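Local atomic coordinates of cupin type-2 domain-containing protein (Ralstonia eutropha, PDB entry 2OPK), a protein that is of unproven function but belongs to the cupin family and may act as a sugar-phosphate isomerase of the mannose-6-phosphate type. Residues E55-S61 and T102-H108; W48-D54 and P86-R92; A17-Q23 and R35-Q41. All coordinates share one frame; numbering follows the deposited sequence.

Contact 1. Residues E55-S61 and T102-H108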
loop_
_atom_site.group_PDB
_atom_site.type_symbol
_atom_site.label_atom_id
_atom_site.label_comp_id
_atom_site.label_asym_id
_atom_site.label_seq_id
_atom_site.Cartn_x
_atom_site.Cartn_y
_atom_site.Cartn_z
ATOM N N GLU B 55 -2.098 -4.462 11.751
ATOM C CA GLU B 55 -1.235 -3.658 10.885
ATOM C C GLU B 55 -0.876 -4.478 9.654
ATOM O O GLU B 55 -0.649 -5.695 9.755
ATOM C CB GLU B 55 0.041 -3.216 11.611
ATOM C CG GLU B 55 0.927 -2.290 10.752
ATOM C CD GLU B 55 2.188 -1.795 11.446
ATOM O OE1 GLU B 55 2.331 -2.021 12.684
ATOM O OE2 GLU B 55 3.036 -1.166 10.744
ATOM N N TRP B 56 -0.872 -3.819 8.497
ATOM C CA TRP B 56 -0.447 -4.391 7.224
ATOM C C TRP B 56 0.645 -3.426 6.782
ATOM O O TRP B 56 0.412 -2.227 6.715
ATOM C CB TRP B 56 -1.617 -4.448 6.220
ATOM C CG TRP B 56 -1.181 -5.030 4.890
ATOM C CD1 TRP B 56 -1.210 -6.339 4.524
ATOM C CD2 TRP B 56 -0.591 -4.325 3.790
ATOM N NE1 TRP B 56 -0.674 -6.493 3.257
ATOM C CE2 TRP B 56 -0.278 -5.277 2.797
ATOM C CE3 TRP B 56 -0.305 -2.980 3.539
ATOM C CZ2 TRP B 56 0.308 -4.932 1.605
ATOM C CZ3 TRP B 56 0.275 -2.645 2.335
ATOM C CH2 TRP B 56 0.570 -3.605 1.393
ATOM N N VAL B 57 1.840 -3.916 6.513
ATOM C CA VAL B 57 2.971 -3.019 6.243
ATOM C C VAL B 57 3.830 -3.580 5.139
ATOM O O VAL B 57 4.096 -4.781 5.105
ATOM C CB VAL B 57 3.809 -2.752 7.538
ATOM C CG1 VAL B 57 4.374 -4.068 8.162
ATOM C CG2 VAL B 57 4.911 -1.762 7.282
HETATM N N MSE B 58 4.257 -2.704 4.233
HETATM C CA MSE B 58 5.050 -3.092 3.094
HETATM C C MSE B 58 6.233 -2.166 2.862
HETATM O O MSE B 58 6.113 -0.953 2.992
HETATM C CB MSE B 58 4.177 -3.060 1.832
HETATM C CG MSE B 58 4.845 -3.639 0.568
HETATM SE SE MSE B 58 3.636 -3.599 -1.000
HETATM C CE MSE B 58 3.183 -1.871 -0.909
ATOM N N VAL B 59 7.347 -2.755 2.443
ATOM C CA VAL B 59 8.537 -1.979 2.017
ATOM C C VAL B 59 8.299 -1.611 0.576
ATOM O O VAL B 59 8.033 -2.481 -0.239
ATOM C CB VAL B 59 9.829 -2.796 2.115
ATOM C CG1 VAL B 59 11.000 -1.980 1.608
ATOM C CG2 VAL B 59 10.058 -3.273 3.580
ATOM N N VAL B 60 8.380 -0.323 0.273
ATOM C CA VAL B 60 8.162 0.186 -1.081
ATOM C C VAL B 60 9.483 0.593 -1.743
ATOM O O VAL B 60 9.630 0.500 -2.975
ATOM C CB VAL B 60 7.148 1.359 -1.052
ATOM C CG1 VAL B 60 6.684 1.677 -2.410
ATOM C CG2 VAL B 60 5.924 0.970 -0.259
ATOM N N SER B 61 10.428 1.066 -0.936
ATOM C CA SER B 61 11.774 1.352 -1.387
ATOM C C SER B 61 12.726 1.066 -0.250
ATOM O O SER B 61 12.315 1.000 0.902
ATOM C CB SER B 61 11.950 2.794 -1.861
ATOM O OG SER B 61 11.653 3.703 -0.813
ATOM N N THR B 102 14.475 3.943 3.466
ATOM C CA THR B 102 13.532 2.870 3.359
ATOM C C THR B 102 12.159 3.530 3.558
ATOM O O THR B 102 11.882 4.109 4.619
ATOM C CB THR B 102 13.789 1.769 4.389
ATOM O OG1 THR B 102 15.046 1.148 4.125
ATOM C CG2 THR B 102 12.722 0.696 4.315
ATOM N N VAL B 103 11.343 3.495 2.510
ATOM C CA VAL B 103 9.982 4.030 2.568
ATOM C C VAL B 103 9.003 2.883 2.655
ATOM O O VAL B 103 9.059 1.948 1.839
ATOM C CB VAL B 103 9.634 4.898 1.302
ATOM C CG1 VAL B 103 8.208 5.424 1.395
ATOM C CG2 VAL B 103 10.652 6.039 1.138
ATOM N N TRP B 104 8.102 2.963 3.629
ATOM C CA TRP B 104 7.092 1.930 3.885
ATOM C C TRP B 104 5.706 2.501 3.706
ATOM O O TRP B 104 5.509 3.709 3.820
ATOM C CB TRP B 104 7.106 1.473 5.319
ATOM C CG TRP B 104 8.425 1.157 5.971
ATOM C CD1 TRP B 104 9.400 2.026 6.286
ATOM C CD2 TRP B 104 8.863 -0.131 6.432
ATOM N NE1 TRP B 104 10.433 1.374 6.915
ATOM C CE2 TRP B 104 10.132 0.044 7.009
ATOM C CE3 TRP B 104 8.311 -1.415 6.393
ATOM C CZ2 TRP B 104 10.848 -1.017 7.577
ATOM C CZ3 TRP B 104 9.003 -2.467 6.960
ATOM C CH2 TRP B 104 10.266 -2.272 7.532
ATOM N N LEU B 105 4.758 1.603 3.470
ATOM C CA LEU B 105 3.332 1.931 3.464
ATOM C C LEU B 105 2.730 1.062 4.532
ATOM O O LEU B 105 2.950 -0.157 4.535
ATOM C CB LEU B 105 2.700 1.607 2.113
ATOM C CG LEU B 105 1.225 1.992 1.983
ATOM C CD1 LEU B 105 1.029 3.516 2.000
ATOM C CD2 LEU B 105 0.698 1.415 0.701
ATOM N N ALA B 106 2.017 1.678 5.468
ATOM C CA ALA B 106 1.465 0.973 6.600
ATOM C C ALA B 106 -0.019 1.278 6.772
ATOM O O ALA B 106 -0.452 2.432 6.613
ATOM C CB ALA B 106 2.247 1.311 7.865
ATOM N N VAL B 107 -0.788 0.229 7.076
ATOM C CA VAL B 107 -2.235 0.353 7.284
ATOM C C VAL B 107 -2.562 -0.214 8.650
ATOM O O VAL B 107 -2.159 -1.311 8.986
ATOM C CB VAL B 107 -3.079 -0.346 6.203
ATOM C CG1 VAL B 107 -4.608 -0.075 6.377
ATOM C CG2 VAL B 107 -2.610 0.081 4.775
ATOM N N HIS B 108 -3.267 0.590 9.439
ATOM C CA HIS B 108 -3.715 0.238 10.756
ATOM C C HIS B 108 -5.219 0.164 10.720
ATOM O O HIS B 108 -5.874 1.073 10.255
ATOM C CB HIS B 108 -3.227 1.310 11.743
ATOM C CG HIS B 108 -1.728 1.439 11.801
ATOM N ND1 HIS B 108 -0.936 0.652 12.621
ATOM C CD2 HIS B 108 -0.875 2.243 11.115
ATOM C CE1 HIS B 108 0.333 0.984 12.449
ATOM N NE2 HIS B 108 0.396 1.951 11.550
HETATM O O HOH W 1 3.520 1.369 11.514
#

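Contact 2. Residues W48-D54 and P86-R92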
loop_
_atom_site.group_PDB
_atom_site.type_symbol
_atom_site.label_atom_id
_atom_site.label_comp_id
_atom_site.label_asym_id
_atom_site.label_seq_id
_atom_site.Cartn_x
_atom_site.Cartn_y
_atom_site.Cartn_z
ATOM N N TRP B 48 9.369 -3.928 21.615
ATOM C CA TRP B 48 8.460 -4.657 20.779
ATOM C C TRP B 48 7.202 -3.811 20.580
ATOM O O TRP B 48 6.724 -3.161 21.530
ATOM C CB TRP B 48 8.082 -5.986 21.420
ATOM C CG TRP B 48 9.218 -6.981 21.463
ATOM C CD1 TRP B 48 10.147 -7.119 22.459
ATOM C CD2 TRP B 48 9.543 -7.962 20.477
ATOM N NE1 TRP B 48 11.038 -8.098 22.137
ATOM C CE2 TRP B 48 10.684 -8.649 20.935
ATOM C CE3 TRP B 48 8.981 -8.334 19.258
ATOM C CZ2 TRP B 48 11.273 -9.703 20.214
ATOM C CZ3 TRP B 48 9.574 -9.379 18.538
ATOM C CH2 TRP B 48 10.695 -10.054 19.025
ATOM N N TYR B 49 6.683 -3.778 19.347
ATOM C CA TYR B 49 5.401 -3.153 19.115
ATOM C C TYR B 49 4.352 -4.171 19.588
ATOM O O TYR B 49 4.560 -5.387 19.506
ATOM C CB TYR B 49 5.146 -2.835 17.642
ATOM C CG TYR B 49 5.991 -1.756 17.023
ATOM C CD1 TYR B 49 5.771 -0.399 17.314
ATOM C CD2 TYR B 49 6.971 -2.079 16.105
ATOM C CE1 TYR B 49 6.546 0.593 16.719
ATOM C CE2 TYR B 49 7.747 -1.097 15.497
ATOM C CZ TYR B 49 7.546 0.237 15.804
ATOM O OH TYR B 49 8.360 1.177 15.190
ATOM N N ASP B 50 3.222 -3.649 20.055
ATOM C CA ASP B 50 2.072 -4.458 20.464
ATOM C C ASP B 50 0.832 -3.561 20.369
ATOM O O ASP B 50 0.696 -2.619 21.145
ATOM C CB ASP B 50 2.291 -4.945 21.892
ATOM C CG ASP B 50 1.176 -5.827 22.388
ATOM O OD1 ASP B 50 0.153 -5.958 21.709
ATOM O OD2 ASP B 50 1.326 -6.381 23.478
ATOM N N SER B 51 -0.044 -3.814 19.408
ATOM C CA SER B 51 -1.174 -2.893 19.136
ATOM C C SER B 51 -2.513 -3.597 19.215
ATOM O O SER B 51 -2.597 -4.767 18.878
ATOM C CB SER B 51 -1.002 -2.256 17.738
ATOM O OG SER B 51 -2.178 -1.581 17.283
ATOM N N PRO B 52 -3.571 -2.892 19.673
ATOM C CA PRO B 52 -4.919 -3.460 19.635
ATOM C C PRO B 52 -5.537 -3.461 18.228
ATOM O O PRO B 52 -6.599 -4.014 18.050
ATOM C CB PRO B 52 -5.714 -2.545 20.559
ATOM C CG PRO B 52 -4.968 -1.238 20.533
ATOM C CD PRO B 52 -3.543 -1.550 20.279
ATOM N N GLN B 53 -4.892 -2.796 17.271
ATOM C CA GLN B 53 -5.285 -2.832 15.856
ATOM C C GLN B 53 -4.394 -3.797 15.053
ATOM O O GLN B 53 -3.263 -4.117 15.445
ATOM C CB GLN B 53 -5.151 -1.446 15.249
ATOM C CG GLN B 53 -6.182 -0.405 15.670
ATOM C CD GLN B 53 -6.021 0.878 14.872
ATOM O OE1 GLN B 53 -4.999 1.572 14.979
ATOM N NE2 GLN B 53 -7.019 1.191 14.052
ATOM N N ASP B 54 -4.925 -4.291 13.934
ATOM C CA ASP B 54 -4.105 -5.048 12.978
ATOM C C ASP B 54 -3.242 -4.025 12.256
ATOM O O ASP B 54 -3.617 -2.861 12.174
ATOM C CB ASP B 54 -4.971 -5.743 11.937
ATOM C CG ASP B 54 -5.510 -7.069 12.402
ATOM O OD1 ASP B 54 -5.555 -7.351 13.618
ATOM O OD2 ASP B 54 -5.850 -7.849 11.505
ATOM N N PRO B 86 -1.328 -9.277 13.070
ATOM C CA PRO B 86 -2.605 -9.239 13.798
ATOM C C PRO B 86 -2.482 -8.504 15.127
ATOM O O PRO B 86 -1.372 -8.406 15.675
ATOM C CB PRO B 86 -2.911 -10.712 14.052
ATOM C CG PRO B 86 -2.114 -11.453 13.041
ATOM C CD PRO B 86 -0.876 -10.671 12.880
ATOM N N ALA B 87 -3.606 -7.992 15.635
ATOM C CA ALA B 87 -3.603 -7.264 16.912
ATOM C C ALA B 87 -3.027 -8.151 17.992
ATOM O O ALA B 87 -3.305 -9.347 18.049
ATOM C CB ALA B 87 -4.970 -6.822 17.279
ATOM N N HIS B 88 -2.175 -7.551 18.801
ATOM C CA HIS B 88 -1.486 -8.185 19.912
ATOM C C HIS B 88 -0.331 -9.112 19.574
ATOM O O HIS B 88 0.316 -9.610 20.493
ATOM C CB HIS B 88 -2.469 -8.754 20.934
ATOM C CG HIS B 88 -3.405 -7.709 21.448
ATOM N ND1 HIS B 88 -2.955 -6.572 22.091
ATOM C CD2 HIS B 88 -4.747 -7.577 21.336
ATOM C CE1 HIS B 88 -3.987 -5.804 22.378
ATOM N NE2 HIS B 88 -5.088 -6.396 21.940
ATOM N N CYS B 89 -0.067 -9.358 18.282
ATOM C CA CYS B 89 1.136 -10.090 17.859
ATOM C C CYS B 89 2.231 -9.073 17.899
ATOM O O CYS B 89 2.087 -8.017 17.320
ATOM C CB CYS B 89 1.053 -10.628 16.435
ATOM S SG CYS B 89 2.680 -11.184 15.791
ATOM N N ARG B 90 3.316 -9.384 18.594
ATOM C CA ARG B 90 4.385 -8.434 18.811
ATOM C C ARG B 90 5.436 -8.543 17.732
ATOM O O ARG B 90 5.694 -9.636 17.222
ATOM C CB ARG B 90 5.001 -8.605 20.208
ATOM C CG ARG B 90 3.970 -8.509 21.360
ATOM C CD ARG B 90 4.587 -7.967 22.656
ATOM N NE ARG B 90 5.740 -8.729 23.167
ATOM C CZ ARG B 90 6.597 -8.288 24.102
ATOM N NH1 ARG B 90 6.474 -7.074 24.635
ATOM N NH2 ARG B 90 7.623 -9.046 24.497
ATOM N N HIS B 91 6.008 -7.395 17.365
ATOM C CA HIS B 91 7.013 -7.376 16.327
ATOM C C HIS B 91 7.992 -6.205 16.531
ATOM O O HIS B 91 7.769 -5.289 17.325
ATOM C CB HIS B 91 6.347 -7.404 14.926
ATOM C CG HIS B 91 5.844 -6.070 14.447
ATOM N ND1 HIS B 91 4.705 -5.469 14.942
ATOM C CD2 HIS B 91 6.317 -5.238 13.493
ATOM C CE1 HIS B 91 4.518 -4.315 14.334
ATOM N NE2 HIS B 91 5.487 -4.146 13.454
ATOM N N ARG B 92 9.120 -6.297 15.861
ATOM C CA ARG B 92 10.131 -5.276 15.936
ATOM C C ARG B 92 10.843 -5.179 14.604
ATOM O O ARG B 92 10.805 -6.118 13.825
ATOM C CB ARG B 92 11.138 -5.580 17.057
ATOM C CG ARG B 92 11.839 -6.948 16.960
ATOM C CD ARG B 92 12.816 -7.152 18.128
ATOM N NE ARG B 92 14.118 -6.526 17.874
ATOM C CZ ARG B 92 14.514 -5.326 18.303
ATOM N NH1 ARG B 92 13.773 -4.576 19.113
ATOM N NH2 ARG B 92 15.722 -4.902 17.943
HETATM O O HOH W 2 0.329 -9.272 23.459
HETATM O O HOH W 3 0.244 -5.814 17.390
#

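Contact 3. Residues A17-Q23 and R35-Q41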
loop_
_atom_site.group_PDB
_atom_site.type_symbol
_atom_site.label_atom_id
_atom_site.label_comp_id
_atom_site.label_asym_id
_atom_site.label_seq_id
_atom_site.Cartn_x
_atom_site.Cartn_y
_atom_site.Cartn_z
ATOM N N ALA B 17 17.622 11.656 7.891
ATOM C CA ALA B 17 16.969 12.145 9.125
ATOM C C ALA B 17 17.371 11.212 10.284
ATOM O O ALA B 17 17.316 10.009 10.115
ATOM C CB ALA B 17 15.464 12.165 8.964
ATOM N N PRO B 18 17.773 11.746 11.464
ATOM C CA PRO B 18 18.222 10.833 12.524
ATOM C C PRO B 18 17.188 9.870 13.047
ATOM O O PRO B 18 17.558 8.763 13.468
ATOM C CB PRO B 18 18.601 11.781 13.672
ATOM C CG PRO B 18 18.864 13.028 13.012
ATOM C CD PRO B 18 17.871 13.139 11.920
ATOM N N ASP B 19 15.903 10.267 13.035
ATOM C CA ASP B 19 14.822 9.393 13.485
ATOM C C ASP B 19 13.796 9.100 12.403
ATOM O O ASP B 19 13.676 9.865 11.437
ATOM C CB ASP B 19 14.144 10.003 14.691
ATOM C CG ASP B 19 15.094 10.104 15.867
ATOM O OD1 ASP B 19 15.586 9.060 16.311
ATOM O OD2 ASP B 19 15.377 11.223 16.313
ATOM N N GLU B 20 13.064 7.995 12.575
ATOM C CA GLU B 20 12.000 7.620 11.631
ATOM C C GLU B 20 10.925 8.671 11.612
ATOM O O GLU B 20 10.650 9.293 12.644
ATOM C CB GLU B 20 11.314 6.286 11.965
ATOM C CG GLU B 20 12.121 5.108 11.625
ATOM C CD GLU B 20 11.331 3.812 11.660
ATOM O OE1 GLU B 20 10.324 3.718 12.398
ATOM O OE2 GLU B 20 11.779 2.877 10.972
ATOM N N ILE B 21 10.352 8.867 10.424
ATOM C CA ILE B 21 9.303 9.842 10.175
ATOM C C ILE B 21 8.036 9.129 9.755
ATOM O O ILE B 21 8.074 8.216 8.921
ATOM C CB ILE B 21 9.788 10.846 9.072
ATOM C CG1 ILE B 21 10.826 11.784 9.682
ATOM C CG2 ILE B 21 8.656 11.600 8.448
ATOM C CD1 ILE B 21 11.695 12.489 8.684
ATOM N N PHE B 22 6.910 9.563 10.327
ATOM C CA PHE B 22 5.616 9.057 9.983
ATOM C C PHE B 22 4.745 10.180 9.461
ATOM O O PHE B 22 4.724 11.278 10.042
ATOM C CB PHE B 22 4.948 8.434 11.209
ATOM C CG PHE B 22 5.671 7.231 11.738
ATOM C CD1 PHE B 22 6.831 7.372 12.468
ATOM C CD2 PHE B 22 5.157 5.950 11.554
ATOM C CE1 PHE B 22 7.498 6.261 12.985
ATOM C CE2 PHE B 22 5.864 4.825 12.024
ATOM C CZ PHE B 22 7.005 4.984 12.745
ATOM N N GLN B 23 4.021 9.897 8.381
ATOM C CA GLN B 23 3.125 10.868 7.743
ATOM C C GLN B 23 1.853 10.182 7.296
ATOM O O GLN B 23 1.897 9.312 6.428
ATOM C CB GLN B 23 3.796 11.541 6.548
ATOM C CG GLN B 23 4.946 12.407 6.991
ATOM C CD GLN B 23 5.590 13.167 5.877
ATOM O OE1 GLN B 23 6.140 12.563 5.001
ATOM N NE2 GLN B 23 5.571 14.501 5.940
ATOM N N ARG B 35 2.688 6.695 5.440
ATOM C CA ARG B 35 4.039 6.488 4.920
ATOM C C ARG B 35 5.024 6.561 6.118
ATOM O O ARG B 35 4.842 7.389 7.018
ATOM C CB ARG B 35 4.313 7.631 3.975
ATOM C CG ARG B 35 5.579 7.629 3.368
ATOM C CD ARG B 35 5.665 8.731 2.354
ATOM N NE ARG B 35 5.991 10.072 2.842
ATOM C CZ ARG B 35 6.674 10.950 2.091
ATOM N NH1 ARG B 35 7.094 10.596 0.890
ATOM N NH2 ARG B 35 6.960 12.167 2.491
ATOM N N ILE B 36 6.014 5.673 6.135
ATOM C CA ILE B 36 7.080 5.667 7.139
ATOM C C ILE B 36 8.377 5.821 6.373
ATOM O O ILE B 36 8.572 5.174 5.321
ATOM C CB ILE B 36 7.180 4.362 7.939
ATOM C CG1 ILE B 36 5.809 3.951 8.472
ATOM C CG2 ILE B 36 8.256 4.503 9.092
ATOM C CD1 ILE B 36 5.716 2.519 9.147
ATOM N N ILE B 37 9.246 6.712 6.857
ATOM C CA ILE B 37 10.541 6.949 6.242
ATOM C C ILE B 37 11.629 6.589 7.249
ATOM O O ILE B 37 11.768 7.247 8.314
ATOM C CB ILE B 37 10.721 8.426 5.807
ATOM C CG1 ILE B 37 9.519 8.914 4.975
ATOM C CG2 ILE B 37 12.028 8.616 5.045
ATOM C CD1 ILE B 37 9.334 8.205 3.658
ATOM N N SER B 38 12.383 5.539 6.923
ATOM C CA SER B 38 13.511 5.100 7.713
ATOM C C SER B 38 14.765 5.508 6.999
ATOM O O SER B 38 14.807 5.637 5.766
ATOM C CB SER B 38 13.513 3.584 7.873
ATOM O OG SER B 38 12.308 3.111 8.446
ATOM N N ASN B 39 15.795 5.716 7.797
ATOM C CA ASN B 39 17.138 6.008 7.295
ATOM C C ASN B 39 18.120 5.231 8.155
ATOM O O ASN B 39 18.964 5.826 8.835
ATOM C CB ASN B 39 17.448 7.502 7.374
ATOM C CG ASN B 39 16.856 8.269 6.229
ATOM O OD1 ASN B 39 17.398 8.245 5.123
ATOM N ND2 ASN B 39 15.741 8.977 6.491
ATOM N N GLY B 40 17.967 3.906 8.162
ATOM C CA GLY B 40 18.906 3.039 8.862
ATOM C C GLY B 40 18.629 2.725 10.310
ATOM O O GLY B 40 19.391 1.980 10.927
ATOM N N GLN B 41 17.520 3.209 10.842
ATOM C CA GLN B 41 17.169 2.921 12.238
ATOM C C GLN B 41 16.601 1.521 12.383
ATOM O O GLN B 41 16.073 0.948 11.416
ATOM C CB GLN B 41 16.135 3.918 12.815
ATOM C CG GLN B 41 16.533 5.382 12.657
ATOM C CD GLN B 41 16.036 5.995 11.349
ATOM O OE1 GLN B 41 15.460 5.296 10.530
ATOM N NE2 GLN B 41 16.304 7.279 11.129
HETATM O O HOH W 4 19.654 8.342 10.040
HETATM O O HOH W 5 14.066 8.747 8.962
HETATM O O HOH W 6 13.166 1.018 12.294
#

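Contact 1. Residues E55-S61 and T102-H108
Trp56 and Val107 pair through two backbone bonds, and Met58 (a selenomethionine) and Leu105 repeat the pattern, so strands 55-61 and 102-108 run antiparallel with axes 4.6 Å apart at closest approach. Near Ser61 the ladder is broken by a classic beta bulge: Val60 N and Ser61 N both donate to Val103 O, at 2.8 and 3.2 Å, the extra residue being taken up on the strand 55-61 side.

Apolar contacts on one face centre on the Trp104 indole. Val59 CG2 sits over its six-membered ring, 4.0 Å from the centroid, a CH-pi contact. Val57 CG2, carried anti to the backbone N, reaches Trp104 CE3 at 3.5 Å. On the other face Trp56 CE3 meets Val107 CG2 at 4.0 Å.

Among the polar groups, Glu55 runs extended alongside His108 (chi2 178°), its carboxylate turned 39° from the imidazole plane and its CD 3.5 Å from His108 CE1. A water donates to Glu55 OE2 and accepts a weak bond from His108 NE2, whose stronger partner is Glu34.

Within the sheet, strand 31-38 lies beyond 102-108 and strand 81-85 beyond 55-61. The Trp104 side turns into the barrel toward Ala64 and Ile66 of strand 64-68, while Trp56, Met58, Leu105 and Val107 pack against the second subunit.

Contact 2. Residues W48-D54 and P86-R92
Tyr49 and His91 form a single antiparallel bridge, Tyr49 N donating to His91 O at 2.7 Å, and farther along the type II turn Pro86-Cys89 offers His88 N to Ser51 O at 2.8 Å. Trp48 is sandwiched between two arginines. The Arg90 guanidinium stacks on one face, planes 22° apart, an off-centre cation-pi contact with CZ 4.4 Å from the five-membered ring centroid. Over the opposite face Arg92 CD makes a CH-pi contact, 3.6 Å from the six-membered ring centroid. Tyr49 CD2 comes over a face of the His91 imidazole, 3.7 Å from NE2. At the turn, His88 ND1 donates to the syn side of Asp50 OD1 at 3.2 Å, with ring and carboxylate nearly perpendicular (85°). Ala87 N reaches Asp54 OD1 at 2.9 Å from above the carboxylate plane; Asp54 OD2 has a hydrogen bond with His84 of its own chain and a salt bridge with Arg28 of the second subunit.

Arg90 also forms a salt bridge with Glu69, and Arg92 donates to the carbonyls of Ser43, Pro44 and Phe47. Each arginine thus combines indole contact with polar bonds, which should limit how freely the Trp48 ring and both guanidinium groups can turn.

Contact 3. Residues A17-Q23 and R35-Q41
Arg35 pairs with Gln23 through two backbone bonds and again through side chains lying side by side. Arg35 NH2 gives Gln23 OE1 a nearly straight bond of 2.7 Å in the planes of both groups, with amide and guanidinium almost coplanar; NE adds a weak one. The bend at chi3 (83°) turns the guanidinium to present this edge, while NH1 donates to the carbonyls of Leu9 and Ala11.

Ile36, on the other face, lies beside Phe22: its CG2 stands 4.0 Å from the ring centroid, a CH-pi contact, and its CG1 touches CE2 at 3.7 Å. Ile37 exchanges backbone bonds with Ile21, and their CB atoms are 4.2 Å apart.

Ser38 OG donates to Glu20 OE2 at 2.6 Å, reaching it from above the carboxylate plane, and OG also takes the indole N-H of Trp104. Two donors, this hydroxyl and a water, hold Glu20 OE2. Asn39 leaves the ladder; its OD1 accepts from Gly16 N, and ND2 donates to Pro14 O and to a water that also bonds to Asp19 O and Ile37 O. Gln41 is bent at chi2 (90°), which brings its amide back toward the loop at Ala17-Glu20: NE2 donates to Pro18 O at 3.0 Å, well above the carbonyl plane, and OE1 accepts Asn39 N at 2.8 Å.

Ile21-Gln23 and Arg35-Ser38 lie in the hairpin of strands 21-28 and 31-38, with the loops flanking it. Strand 21-28 is outermost in this chain's five-stranded sheet, and strand 31-38 lies between it and strand 102-109, whose Trp104 and Ala106 meet Ile36.

How the contacts relate
Along the chain contact 3 closes first, then contacts 1 and 2 interlock, their segments alternating. Contacts 1 and 3, centres about 12 Å apart, build the larger sheet: strands 31-38 and 102-109 are neighbours, and Ile36 and Ser38 bond to Trp104 and Thr102. Contact 2, its centre about 15 Å from that of contact 1, joins the loop before strand 54-61 to the start of strand 91-96 in the smaller sheet; Glu55 and His91 touch there. The centres of contacts 2 and 3 are about 19 Å apart. Contacts 1 and 2 also face the second subunit. Trp104, Tyr49 and Glu20 approach bound unknown ligand, probably from the crystallisation liquor, which may mark a pocket.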